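Local coordinates for Lmo0181 protein (Listeria monocytogenes serovar 1/2a, PDB 5F7V), which binds the cyclic glucan cycloalternan as an extracellular substrate-binding lipoprotein, probably delivering it to an ABC transporter for uptake, at residues Tyr121-Ser126 against Lys299-Met304; Phe182-Ala187 against Gln268-Asn273; Pro226-Leu231 against Lys374-Asp379; Gln331-Ala336 against Asp340-Val345. All coordinates share one frame; numbering follows the deposited sequence. Where two conformers were deposited one is given.

Contacts 1 and 2 lie on opposite sides of the chain's centre, their own centres about 30 Å apart, as expected for the two lobes of a solute-binding protein closing on a glycan. The pocket is nearest contact 2, where the Lys184 side chain comes within about 6 Å of a bound glucose unit; the Glu125 side chain of contact 1 is about 8 Å from a bound glucose unit. Contact 3 is peripheral, about 21 Å from contact 2 between centres, and its segments alternate with those of contact 2 along the chain. Contact 4 follows contact 2 in sequence and touches it: Val269 CG2 packs 3.8 Å from Ala344 O, so the 268-273 loop leans on segment 340-345.

Contact 1: Tyr121-Ser126 against Lys299-Met304; sequences YGMVES and KFASFM
Met123 lays the root of its side chain on Ala301, with Met123 CG 3.9 Å from Ala301 CB and Met123 CB 3.7 Å from Ala301 O. The rest of the methionine is bent at both chi2 and chi3, which curls the chain so that its methyl reaches the helix, Met123 CE 3.9 Å from Ser302 CA. Further along, Met304 and Glu125 run side by side in the same direction, and the methionine methyl meets the carboxylate, Met304 CE lying 3.6 Å from Glu125 OE2. Between these two side-chain contacts a water ties the backbones together. It donates to Met123 O at 3.0 Å and to Ala301 O at 2.9 Å, so the strand and the helix are joined by a polar bridge as well as by apolar packing. Here helix 294-306 covers one face of the central sheet in the alpha/beta fold of a bacterial solute-binding lobe; the axes of strand 123-126 and helix segment 299-304 approach to 7.4 Å at 45°. Glu125 and Ser126 both face Asn283 on the neighbouring strand, a classic beta bulge that interrupts the regular pairing close to the ligand. Around this first shell, Ile285 of strand 278-287 packs on both Ala301 and Met304, while Leu29 and Met32 of helix 27-39 also touch Met304. Within the helix, Met304 CG rests over one face of the Phe300 ring, toward its rim. The carboxylate of Glu125 has its main partner in Arg314, a salt bridge through OE2 that fixes the acid beside the Met304 methyl, about 8 Å from a bound glucose unit.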
loop_
_atom_site.group_PDB
_atom_site.type_symbol
_atom_site.label_atom_id
_atom_site.label_comp_id
_atom_site.label_asym_id
_atom_site.label_seq_id
_atom_site.Cartn_x
_atom_site.Cartn_y
_atom_site.Cartn_z
ATOM N N TYR A 121 17.846 -4.915 6.753
ATOM C CA TYR A 121 17.863 -5.869 5.639
ATOM C C TYR A 121 17.241 -5.310 4.352
ATOM O O TYR A 121 17.044 -6.027 3.349
ATOM C CB TYR A 121 17.165 -7.177 5.998
ATOM C CG TYR A 121 17.937 -8.131 6.862
ATOM C CD1 TYR A 121 18.848 -9.040 6.329
ATOM C CD2 TYR A 121 17.725 -8.129 8.213
ATOM C CE1 TYR A 121 19.542 -9.933 7.115
ATOM C CE2 TYR A 121 18.412 -9.008 9.028
ATOM C CZ TYR A 121 19.309 -9.910 8.480
ATOM O OH TYR A 121 19.973 -10.811 9.284
ATOM N N GLY A 122 16.936 -4.019 4.352
ATOM C CA GLY A 122 16.442 -3.378 3.126
ATOM C C GLY A 122 16.688 -1.900 3.255
ATOM O O GLY A 122 16.803 -1.408 4.363
ATOM N N MET A 123 16.790 -1.219 2.127
ATOM C CA MET A 123 16.834 0.246 2.078
ATOM C C MET A 123 15.483 0.772 1.642
ATOM O O MET A 123 14.945 0.402 0.617
ATOM C CB MET A 123 17.915 0.687 1.100
ATOM C CG MET A 123 19.301 0.241 1.510
ATOM S SD MET A 123 19.961 1.064 2.989
ATOM C CE MET A 123 20.708 2.523 2.297
ATOM N N VAL A 124 14.957 1.686 2.453
ATOM C CA VAL A 124 13.619 2.191 2.186
ATOM C C VAL A 124 13.602 3.043 0.938
ATOM O O VAL A 124 14.423 3.940 0.760
ATOM C CB VAL A 124 13.039 2.962 3.385
ATOM C CG1 VAL A 124 13.915 4.135 3.806
ATOM C CG2 VAL A 124 11.632 3.408 3.054
ATOM N N GLU A 125 12.665 2.746 0.058
ATOM C CA GLU A 125 12.546 3.370 -1.258
ATOM C C GLU A 125 11.432 4.401 -1.313
ATOM O O GLU A 125 11.574 5.456 -1.950
ATOM C CB GLU A 125 12.285 2.249 -2.282
ATOM C CG GLU A 125 12.039 2.739 -3.667
ATOM C CD GLU A 125 11.295 1.766 -4.535
ATOM O OE1 GLU A 125 10.880 0.677 -3.974
ATOM O OE2 GLU A 125 11.132 2.082 -5.709
ATOM N N SER A 126 10.311 4.114 -0.681
ATOM C CA SER A 126 9.176 5.022 -0.720
ATOM C C SER A 126 8.226 4.692 0.413
ATOM O O SER A 126 8.291 3.629 1.025
ATOM C CB SER A 126 8.435 4.952 -2.047
ATOM O OG SER A 126 7.764 3.721 -2.233
ATOM N N LYS A 299 24.628 -0.179 -3.797
ATOM C CA LYS A 299 24.738 1.208 -4.268
ATOM C C LYS A 299 23.438 1.631 -4.958
ATOM O O LYS A 299 22.969 2.761 -4.804
ATOM C CB LYS A 299 25.895 1.381 -5.223
ATOM C CG LYS A 299 27.236 1.420 -4.526
ATOM C CD LYS A 299 28.303 1.532 -5.598
ATOM C CE LYS A 299 29.674 1.502 -5.029
ATOM N NZ LYS A 299 29.851 2.588 -4.048
ATOM N N PHE A 300 22.850 0.737 -5.735
ATOM C CA PHE A 300 21.576 1.046 -6.362
ATOM C C PHE A 300 20.473 1.195 -5.298
ATOM O O PHE A 300 19.682 2.161 -5.365
ATOM C CB PHE A 300 21.204 -0.051 -7.358
ATOM C CG PHE A 300 19.874 0.207 -8.019
ATOM C CD1 PHE A 300 19.743 1.284 -8.881
ATOM C CD2 PHE A 300 18.743 -0.542 -7.692
ATOM C CE1 PHE A 300 18.512 1.564 -9.468
ATOM C CE2 PHE A 300 17.541 -0.279 -8.290
ATOM C CZ PHE A 300 17.415 0.775 -9.162
ATOM N N ALA A 301 20.388 0.292 -4.316
ATOM C CA ALA A 301 19.415 0.431 -3.244
ATOM C C ALA A 301 19.552 1.729 -2.486
ATOM O O ALA A 301 18.552 2.380 -2.139
ATOM C CB ALA A 301 19.483 -0.768 -2.289
ATOM N N SER A 302 20.796 2.103 -2.191
ATOM C CA SER A 302 21.087 3.328 -1.470
ATOM C C SER A 302 20.682 4.549 -2.291
ATOM O O SER A 302 20.097 5.497 -1.766
ATOM C CB SER A 302 22.564 3.364 -1.070
ATOM O OG SER A 302 22.807 4.560 -0.331
ATOM N N PHE A 303 21.010 4.554 -3.579
ATOM C CA PHE A 303 20.584 5.610 -4.499
ATOM C C PHE A 303 19.063 5.784 -4.475
ATOM O O PHE A 303 18.522 6.878 -4.336
ATOM C CB PHE A 303 21.094 5.288 -5.931
ATOM C CG PHE A 303 20.581 6.206 -7.003
ATOM C CD1 PHE A 303 19.379 5.938 -7.645
ATOM C CD2 PHE A 303 21.305 7.329 -7.388
ATOM C CE1 PHE A 303 18.903 6.794 -8.639
ATOM C CE2 PHE A 303 20.814 8.163 -8.396
ATOM C CZ PHE A 303 19.619 7.889 -9.021
ATOM N N MET A 304 18.346 4.695 -4.630
ATOM C CA MET A 304 16.899 4.744 -4.674
ATOM C C MET A 304 16.402 5.242 -3.335
ATOM O O MET A 304 15.397 5.945 -3.308
ATOM C CB MET A 304 16.333 3.364 -4.984
ATOM C CG MET A 304 16.551 2.930 -6.405
ATOM S SD MET A 304 15.650 3.855 -7.636
ATOM C CE MET A 304 14.026 3.057 -7.541
HETATM O O HOH W 1 15.701 1.863 -1.849
#

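Contact 2: Phe182-Ala187 against Gln268-Asn273; sequences FYKVAA and QVEAGN
Lys184 reaches from helix 179-187 to Glu270 in the loop after strand 265-268, and the two charged ends meet in a salt bridge with Lys184 NZ 2.7 Å from Glu270 OE1. The ammonium uses the syn lone pair of that oxygen, on the side of its twin, so Glu270 OE2 is also near, 3.2 Å from Lys184 NZ. The two side chains cross at about a right angle. Lysine CG stands anti to the backbone N (chi1 174°), sending the chain off the helix, and the bend at chi3 (64°) brings the last carbons down beside the carboxylate, Lys184 CE coming within 3.3 Å of Glu270 OE1. All the closeness is at this one point. Behind it the backbones stay well apart, Lys184 CA and Glu270 CA being 10.4 Å from each other, and toward the partly exposed ends Ala187 and Asn273 do not touch; there the Asn273 side-chain amide bonds to Asn189 and its backbone to Gln188. The buried charges are shared further: Lys184 NZ has a second salt bridge to Glu181, and His249 ND1 is hydrogen-bonded to Glu270 OE2. Val130, on the long strand 119-135, packs against both side chains, and His279 touches the lysine. With acids at two positions round it the ammonium would be expected to stay charged. The Lys184 side chain is about 6 Å from a bound glucose unit, consistent with a second-shell place beside the glycan pocket of this solute-binding protein.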
loop_
_atom_site.group_PDB
_atom_site.type_symbol
_atom_site.label_atom_id
_atom_site.label_comp_id
_atom_site.label_asym_id
_atom_site.label_seq_id
_atom_site.Cartn_x
_atom_site.Cartn_y
_atom_site.Cartn_z
ATOM N N PHE A 182 -8.796 -4.401 5.993
ATOM C CA PHE A 182 -9.516 -4.646 7.252
ATOM C C PHE A 182 -8.709 -4.357 8.482
ATOM O O PHE A 182 -9.312 -3.964 9.469
ATOM C CB PHE A 182 -9.979 -6.088 7.281
ATOM C CG PHE A 182 -10.957 -6.341 8.397
ATOM C CD1 PHE A 182 -12.177 -5.670 8.407
ATOM C CD2 PHE A 182 -10.675 -7.193 9.436
ATOM C CE1 PHE A 182 -13.097 -5.850 9.413
ATOM C CE2 PHE A 182 -11.591 -7.377 10.452
ATOM C CZ PHE A 182 -12.787 -6.691 10.440
ATOM N N TYR A 183 -7.388 -4.514 8.473
ATOM C CA TYR A 183 -6.716 -4.192 9.748
ATOM C C TYR A 183 -6.897 -2.705 10.045
ATOM O O TYR A 183 -6.948 -2.295 11.198
ATOM C CB TYR A 183 -5.259 -4.636 9.829
ATOM C CG TYR A 183 -4.242 -3.971 8.929
ATOM C CD1 TYR A 183 -3.659 -2.775 9.272
ATOM C CD2 TYR A 183 -3.837 -4.544 7.735
ATOM C CE1 TYR A 183 -2.682 -2.187 8.492
ATOM C CE2 TYR A 183 -2.868 -3.983 6.940
ATOM C CZ TYR A 183 -2.318 -2.795 7.322
ATOM O OH TYR A 183 -1.331 -2.247 6.545
ATOM N N LYS A 184 -6.961 -1.874 9.005
ATOM C CA LYS A 184 -7.279 -0.447 9.174
ATOM C C LYS A 184 -8.724 -0.203 9.587
ATOM O O LYS A 184 -8.980 0.539 10.521
ATOM C CB LYS A 184 -6.953 0.262 7.881
ATOM C CG LYS A 184 -7.367 1.716 7.865
ATOM C CD LYS A 184 -7.229 2.391 6.515
ATOM C CE LYS A 184 -8.135 1.804 5.434
ATOM N NZ LYS A 184 -7.803 2.384 4.107
ATOM N N VAL A 185 -9.672 -0.772 8.858
ATOM C CA VAL A 185 -11.093 -0.531 9.150
ATOM C C VAL A 185 -11.474 -1.078 10.525
ATOM O O VAL A 185 -12.237 -0.445 11.256
ATOM C CB VAL A 185 -11.989 -1.071 8.002
ATOM C CG1 VAL A 185 -13.439 -0.837 8.329
ATOM C CG2 VAL A 185 -11.637 -0.321 6.723
ATOM N N ALA A 186 -10.898 -2.222 10.899
ATOM C CA ALA A 186 -11.071 -2.711 12.293
ATOM C C ALA A 186 -10.574 -1.699 13.312
ATOM O O ALA A 186 -11.273 -1.395 14.285
ATOM C CB ALA A 186 -10.346 -4.031 12.464
ATOM N N ALA A 187 -9.402 -1.121 13.038
ATOM C CA ALA A 187 -8.869 -0.106 13.958
ATOM C C ALA A 187 -9.721 1.132 14.027
ATOM O O ALA A 187 -9.769 1.784 15.070
ATOM C CB ALA A 187 -7.450 0.246 13.532
ATOM N N GLN A 268 -9.489 13.330 0.534
ATOM C CA GLN A 268 -9.741 13.603 1.946
ATOM C C GLN A 268 -9.213 12.490 2.831
ATOM O O GLN A 268 -9.087 11.362 2.412
ATOM C CB GLN A 268 -11.256 13.807 2.184
ATOM C CG GLN A 268 -11.650 14.324 3.562
ATOM C CD GLN A 268 -10.924 15.592 3.905
ATOM O OE1 GLN A 268 -9.870 15.568 4.517
ATOM N NE2 GLN A 268 -11.506 16.729 3.502
ATOM N N VAL A 269 -8.878 12.855 4.065
ATOM C CA VAL A 269 -8.589 11.848 5.100
ATOM C C VAL A 269 -9.747 10.905 5.260
ATOM O O VAL A 269 -10.891 11.350 5.303
ATOM C CB VAL A 269 -8.301 12.537 6.445
ATOM C CG1 VAL A 269 -7.939 11.499 7.518
ATOM C CG2 VAL A 269 -7.202 13.581 6.338
ATOM N N GLU A 270 -9.479 9.600 5.305
ATOM C CA GLU A 270 -10.580 8.637 5.452
ATOM C C GLU A 270 -11.325 8.775 6.781
ATOM O O GLU A 270 -10.700 9.026 7.830
ATOM C CB GLU A 270 -10.051 7.232 5.320
ATOM C CG GLU A 270 -9.461 6.919 3.955
ATOM C CD GLU A 270 -9.175 5.427 3.919
ATOM O OE1 GLU A 270 -8.151 5.009 4.470
ATOM O OE2 GLU A 270 -9.950 4.644 3.330
ATOM N N ALA A 271 -12.622 8.540 6.716
ATOM C CA ALA A 271 -13.457 8.543 7.927
ATOM C C ALA A 271 -13.260 7.301 8.787
ATOM O O ALA A 271 -13.124 6.207 8.272
ATOM C CB ALA A 271 -14.916 8.655 7.518
ATOM N N GLY A 272 -13.288 7.452 10.100
ATOM C CA GLY A 272 -13.331 6.332 11.032
ATOM C C GLY A 272 -14.657 6.269 11.733
ATOM O O GLY A 272 -15.629 6.884 11.334
ATOM N N ASN A 273 -14.668 5.511 12.812
ATOM C CA ASN A 273 -15.873 5.352 13.628
ATOM C C ASN A 273 -15.576 5.730 15.051
ATOM O O ASN A 273 -15.788 6.904 15.396
ATOM C CB ASN A 273 -16.525 3.984 13.472
ATOM C CG ASN A 273 -17.986 4.019 13.890
ATOM O OD1 ASN A 273 -18.691 5.006 13.641
ATOM N ND2 ASN A 273 -18.457 2.985 14.522
#

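Contact 3: Pro226-Leu231 against Lys374-Asp379; sequences PSPADL and KVLNGD
Pro228 and Asn377 bring their CA atoms to 7.1 Å where the short helical turn 228-231 faces the last turn of helix 361-376 at the protein surface. The proline ring carries the contact. Asn377 reaches it with its amide oxygen, Asn377 OD1 lying 3.5 Å from Pro228 CB; a chi1 of -70°, with CG anti to the carbonyl carbon, puts the amide beside the ring. Leu376 offers aliphatic carbon, with Leu376 CB 3.8 Å from Pro228 CD. The proline and leucine side chains cross at about a right angle. Asn377 OD1 also takes a hydrogen bond: a water donates to it at 2.8 Å and accepts from Ala229 N at 3.1 Å, linking the asparagine to the start of the small helix. Both backbones are shaped by classical helix-end motifs. Ser227 and Asp230 form a capping box, in which Asp230 N donates to Ser227 OG at 3.1 Å and Ser227 N returns a nearly straight bond (172°) to Asp230 OD2 at 2.9 Å. Across from it, Gly378, with a positive phi of 80°, closes a Schellman motif through Asp379 N to Lys374 O (2.8 Å) and its own N to Val375 O. Helix 206-220 lies alongside the pair, Val219 touching both Ser227 and Leu376; Pro226 packs on Trp171 and Ser174 of strand 171-174, and Val375 leans on Pro382 and Ala385 of helix 382-397.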
loop_
_atom_site.group_PDB
_atom_site.type_symbol
_atom_site.label_atom_id
_atom_site.label_comp_id
_atom_site.label_asym_id
_atom_site.label_seq_id
_atom_site.Cartn_x
_atom_site.Cartn_y
_atom_site.Cartn_z
ATOM N N PRO A 226 -19.834 -1.195 -5.794
ATOM C CA PRO A 226 -19.939 -2.270 -6.779
ATOM C C PRO A 226 -19.502 -3.618 -6.199
ATOM O O PRO A 226 -18.526 -3.686 -5.425
ATOM C CB PRO A 226 -19.026 -1.784 -7.907
ATOM C CG PRO A 226 -18.062 -0.862 -7.245
ATOM C CD PRO A 226 -18.867 -0.154 -6.203
ATOM N N SER A 227 -20.203 -4.683 -6.556
ATOM C CA SER A 227 -19.884 -6.012 -6.080
ATOM C C SER A 227 -18.804 -6.653 -6.909
ATOM O O SER A 227 -18.455 -6.140 -7.965
ATOM C CB SER A 227 -21.100 -6.877 -6.185
ATOM O OG SER A 227 -21.386 -7.126 -7.540
ATOM N N PRO A 228 -18.336 -7.843 -6.501
ATOM C CA PRO A 228 -17.386 -8.543 -7.340
ATOM C C PRO A 228 -17.904 -8.805 -8.745
ATOM O O PRO A 228 -17.168 -8.661 -9.743
ATOM C CB PRO A 228 -17.143 -9.844 -6.561
ATOM C CG PRO A 228 -17.201 -9.398 -5.146
ATOM C CD PRO A 228 -18.350 -8.410 -5.133
ATOM N N ALA A 229 -19.174 -9.145 -8.847
ATOM C CA ALA A 229 -19.845 -9.325 -10.143
ATOM C C ALA A 229 -19.772 -8.017 -10.942
ATOM O O ALA A 229 -19.404 -8.025 -12.104
ATOM C CB ALA A 229 -21.295 -9.763 -9.961
ATOM N N ASP A 230 -20.096 -6.886 -10.313
ATOM C CA ASP A 230 -20.014 -5.610 -11.026
ATOM C C ASP A 230 -18.585 -5.287 -11.497
ATOM O O ASP A 230 -18.375 -4.625 -12.529
ATOM C CB ASP A 230 -20.495 -4.473 -10.108
ATOM C CG ASP A 230 -21.948 -4.602 -9.646
ATOM O OD1 ASP A 230 -22.808 -5.021 -10.453
ATOM O OD2 ASP A 230 -22.286 -4.231 -8.509
ATOM N N LEU A 231 -17.584 -5.717 -10.743
ATOM C CA LEU A 231 -16.178 -5.450 -11.033
ATOM C C LEU A 231 -15.487 -6.550 -11.842
ATOM O O LEU A 231 -14.301 -6.380 -12.157
ATOM C CB LEU A 231 -15.422 -5.299 -9.718
ATOM C CG LEU A 231 -15.755 -4.093 -8.878
ATOM C CD1 LEU A 231 -15.228 -4.214 -7.462
ATOM C CD2 LEU A 231 -15.205 -2.854 -9.557
ATOM N N LYS A 374 -16.567 -14.387 -0.194
ATOM C CA LYS A 374 -17.786 -15.182 -0.049
ATOM C C LYS A 374 -18.881 -14.335 0.582
ATOM O O LYS A 374 -20.046 -14.524 0.234
ATOM C CB LYS A 374 -17.577 -16.441 0.801
ATOM C CG LYS A 374 -16.755 -17.533 0.142
ATOM C CD LYS A 374 -16.466 -18.659 1.113
ATOM C CE LYS A 374 -15.437 -19.638 0.615
ATOM N NZ LYS A 374 -15.208 -20.665 1.662
ATOM N N VAL A 375 -18.582 -13.445 1.523
ATOM C CA VAL A 375 -19.656 -12.594 2.063
ATOM C C VAL A 375 -20.187 -11.684 0.976
ATOM O O VAL A 375 -21.394 -11.547 0.808
ATOM C CB VAL A 375 -19.125 -11.749 3.231
ATOM C CG1 VAL A 375 -20.263 -10.910 3.795
ATOM C CG2 VAL A 375 -18.461 -12.625 4.286
ATOM N N LEU A 376 -19.284 -11.110 0.212
ATOM C CA LEU A 376 -19.719 -10.179 -0.860
ATOM C C LEU A 376 -20.554 -10.820 -1.934
ATOM O O LEU A 376 -21.384 -10.134 -2.512
ATOM C CB LEU A 376 -18.510 -9.504 -1.515
ATOM C CG LEU A 376 -17.613 -8.638 -0.620
ATOM C CD1 LEU A 376 -16.543 -8.033 -1.495
ATOM C CD2 LEU A 376 -18.464 -7.589 0.069
ATOM N N ASN A 377 -20.366 -12.124 -2.162
ATOM C CA ASN A 377 -21.101 -12.856 -3.178
ATOM C C ASN A 377 -22.365 -13.492 -2.628
ATOM O O ASN A 377 -23.094 -14.154 -3.369
ATOM C CB ASN A 377 -20.201 -13.926 -3.794
ATOM C CG ASN A 377 -19.089 -13.353 -4.647
ATOM O OD1 ASN A 377 -19.206 -12.261 -5.189
ATOM N ND2 ASN A 377 -18.023 -14.125 -4.828
ATOM N N GLY A 378 -22.655 -13.299 -1.345
ATOM C CA GLY A 378 -23.857 -13.905 -0.807
ATOM C C GLY A 378 -23.734 -15.363 -0.468
ATOM O O GLY A 378 -24.736 -16.075 -0.508
ATOM N N ASP A 379 -22.520 -15.838 -0.177
ATOM C CA ASP A 379 -22.267 -17.219 0.217
ATOM C C ASP A 379 -21.939 -17.325 1.673
ATOM O O ASP A 379 -21.853 -18.443 2.184
ATOM C CB ASP A 379 -21.105 -17.820 -0.586
ATOM C CG ASP A 379 -21.402 -17.880 -2.062
ATOM O OD1 ASP A 379 -22.340 -18.554 -2.443
ATOM O OD2 ASP A 379 -20.705 -17.189 -2.862
HETATM O O HOH W 2 -20.828 -10.645 -6.744
#

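Contact 4: Gln331-Ala336 against Asp340-Val345; sequences QPYLDA and DNREAV
Arg342 NH1 stands over the centre of the Tyr333 ring, 3.4 Å above its plane, while hydrogen-bonded to Asn318 OD1. Its guanidinium is steeply tilted to the ring, the planes 72° apart, so one nitrogen rather than the flat group faces the pi cloud; Arg342 CZ lies 4.6 Å from the ring centroid, only 6° off the normal, a cation-pi contact. Ala336 comes over a face of the guanidinium, with Ala336 CB 3.5 Å from Arg342 NH2. A bend at chi2 (-66°) sets NH1 against the Tyr333 ring. The other two nitrogens are held by the connecting loop, NH2 by Pro338 O and NE by Pro339 O, which should fix the group's rotation. The tyrosine edge receives Val345, whose CG2 is 4.1 Å from Tyr333 OH. On the outer side, Leu334 CD2 rests on the Glu343 carboxylate, 3.7 Å from Glu343 CD. Phe255 and Ile252 touch both Tyr333 and Val345. Helices 327-335 and 343-347 are thus two consecutive helices joined by a short proline-containing loop, which the buried arginine ties to the tyrosine of the first helix.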
loop_
_atom_site.group_PDB
_atom_site.type_symbol
_atom_site.label_atom_id
_atom_site.label_comp_id
_atom_site.label_asym_id
_atom_site.label_seq_id
_atom_site.Cartn_x
_atom_site.Cartn_y
_atom_site.Cartn_z
ATOM N N GLN A 331 8.093 20.150 -1.158
ATOM C CA GLN A 331 7.220 21.260 -1.539
ATOM C C GLN A 331 6.536 21.103 -2.893
ATOM O O GLN A 331 5.336 21.388 -2.944
ATOM C CB GLN A 331 7.981 22.584 -1.484
ATOM C CG GLN A 331 7.084 23.823 -1.540
ATOM C CD GLN A 331 6.038 23.844 -0.432
ATOM O OE1 GLN A 331 6.346 23.614 0.729
ATOM N NE2 GLN A 331 4.790 24.106 -0.781
ATOM N N PRO A 332 7.225 20.670 -3.966
ATOM C CA PRO A 332 6.507 20.531 -5.239
ATOM C C PRO A 332 5.345 19.541 -5.140
ATOM O O PRO A 332 4.351 19.706 -5.852
ATOM C CB PRO A 332 7.607 20.094 -6.225
ATOM C CG PRO A 332 8.875 20.611 -5.636
ATOM C CD PRO A 332 8.680 20.456 -4.149
ATOM N N TYR A 333 5.427 18.527 -4.281
ATOM C CA TYR A 333 4.293 17.618 -4.084
ATOM C C TYR A 333 3.100 18.301 -3.460
ATOM O O TYR A 333 1.959 18.002 -3.809
ATOM C CB TYR A 333 4.734 16.430 -3.223
ATOM C CG TYR A 333 3.735 15.314 -3.124
ATOM C CD1 TYR A 333 2.699 15.334 -2.201
ATOM C CD2 TYR A 333 3.801 14.216 -3.972
ATOM C CE1 TYR A 333 1.793 14.301 -2.112
ATOM C CE2 TYR A 333 2.888 13.176 -3.906
ATOM C CZ TYR A 333 1.886 13.220 -2.971
ATOM O OH TYR A 333 0.974 12.212 -2.874
ATOM N N LEU A 334 3.348 19.192 -2.521
ATOM C CA LEU A 334 2.259 19.955 -1.890
ATOM C C LEU A 334 1.647 20.949 -2.890
ATOM O O LEU A 334 0.440 21.230 -2.820
ATOM C CB LEU A 334 2.781 20.717 -0.671
ATOM C CG LEU A 334 3.042 19.886 0.573
ATOM C CD1 LEU A 334 3.773 20.768 1.570
ATOM C CD2 LEU A 334 1.706 19.342 1.087
ATOM N N ASP A 335 2.437 21.439 -3.841
ATOM C CA ASP A 335 1.962 22.449 -4.772
ATOM C C ASP A 335 1.350 21.869 -6.033
ATOM O O ASP A 335 0.684 22.571 -6.805
ATOM C CB ASP A 335 3.120 23.382 -5.154
ATOM C CG ASP A 335 3.594 24.258 -3.988
ATOM O OD1 ASP A 335 2.845 24.429 -3.005
ATOM O OD2 ASP A 335 4.709 24.793 -4.049
ATOM N N ALA A 336 1.576 20.586 -6.252
ATOM C CA ALA A 336 1.071 19.911 -7.438
ATOM C C ALA A 336 -0.426 19.636 -7.340
ATOM O O ALA A 336 -1.007 19.461 -6.266
ATOM C CB ALA A 336 1.817 18.590 -7.607
ATOM N N ASP A 340 -6.045 18.887 -5.331
ATOM C CA ASP A 340 -5.680 20.090 -4.589
ATOM C C ASP A 340 -5.306 19.828 -3.151
ATOM O O ASP A 340 -4.370 20.462 -2.628
ATOM C CB ASP A 340 -6.824 21.104 -4.610
ATOM C CG ASP A 340 -7.022 21.789 -5.957
ATOM O OD1 ASP A 340 -6.061 22.015 -6.706
ATOM O OD2 ASP A 340 -8.171 22.160 -6.245
ATOM N N ASN A 341 -6.025 18.917 -2.483
ATOM C CA ASN A 341 -5.854 18.772 -1.028
ATOM C C ASN A 341 -4.741 17.802 -0.676
ATOM O O ASN A 341 -4.952 16.821 0.024
ATOM C CB ASN A 341 -7.174 18.348 -0.420
ATOM C CG ASN A 341 -7.155 18.407 1.087
ATOM O OD1 ASN A 341 -6.383 19.172 1.675
ATOM N ND2 ASN A 341 -7.988 17.602 1.734
ATOM N N ARG A 342 -3.539 18.105 -1.177
ATOM C CA ARG A 342 -2.346 17.328 -0.902
ATOM C C ARG A 342 -2.075 17.223 0.608
ATOM O O ARG A 342 -1.555 16.192 1.062
ATOM C CB ARG A 342 -1.140 17.953 -1.626
ATOM C CG ARG A 342 -1.194 18.005 -3.152
ATOM C CD ARG A 342 -1.152 16.622 -3.717
ATOM N NE ARG A 342 -1.197 16.551 -5.183
ATOM C CZ ARG A 342 -0.232 16.091 -5.969
ATOM N NH1 ARG A 342 0.914 15.692 -5.448
ATOM N NH2 ARG A 342 -0.463 15.966 -7.271
ATOM N N GLU A 343 -2.482 18.237 1.380
ATOM C CA GLU A 343 -2.272 18.166 2.831
ATOM C C GLU A 343 -2.981 16.984 3.462
ATOM O O GLU A 343 -2.497 16.514 4.491
ATOM C CB GLU A 343 -2.594 19.473 3.559
ATOM C CG GLU A 343 -1.601 20.584 3.362
ATOM C CD GLU A 343 -0.240 20.476 4.055
ATOM O OE1 GLU A 343 0.123 19.432 4.665
ATOM O OE2 GLU A 343 0.480 21.510 3.961
ATOM N N ALA A 344 -4.062 16.472 2.876
ATOM C CA ALA A 344 -4.708 15.291 3.446
ATOM C C ALA A 344 -3.758 14.111 3.540
ATOM O O ALA A 344 -3.887 13.288 4.447
ATOM C CB ALA A 344 -5.927 14.866 2.635
ATOM N N VAL A 345 -2.798 13.988 2.622
ATOM C CA VAL A 345 -1.849 12.884 2.646
ATOM C C VAL A 345 -1.018 12.956 3.926
ATOM O O VAL A 345 -0.795 11.943 4.587
ATOM C CB VAL A 345 -0.959 12.949 1.378
ATOM C CG1 VAL A 345 0.127 11.886 1.440
ATOM C CG2 VAL A 345 -1.755 12.829 0.076
#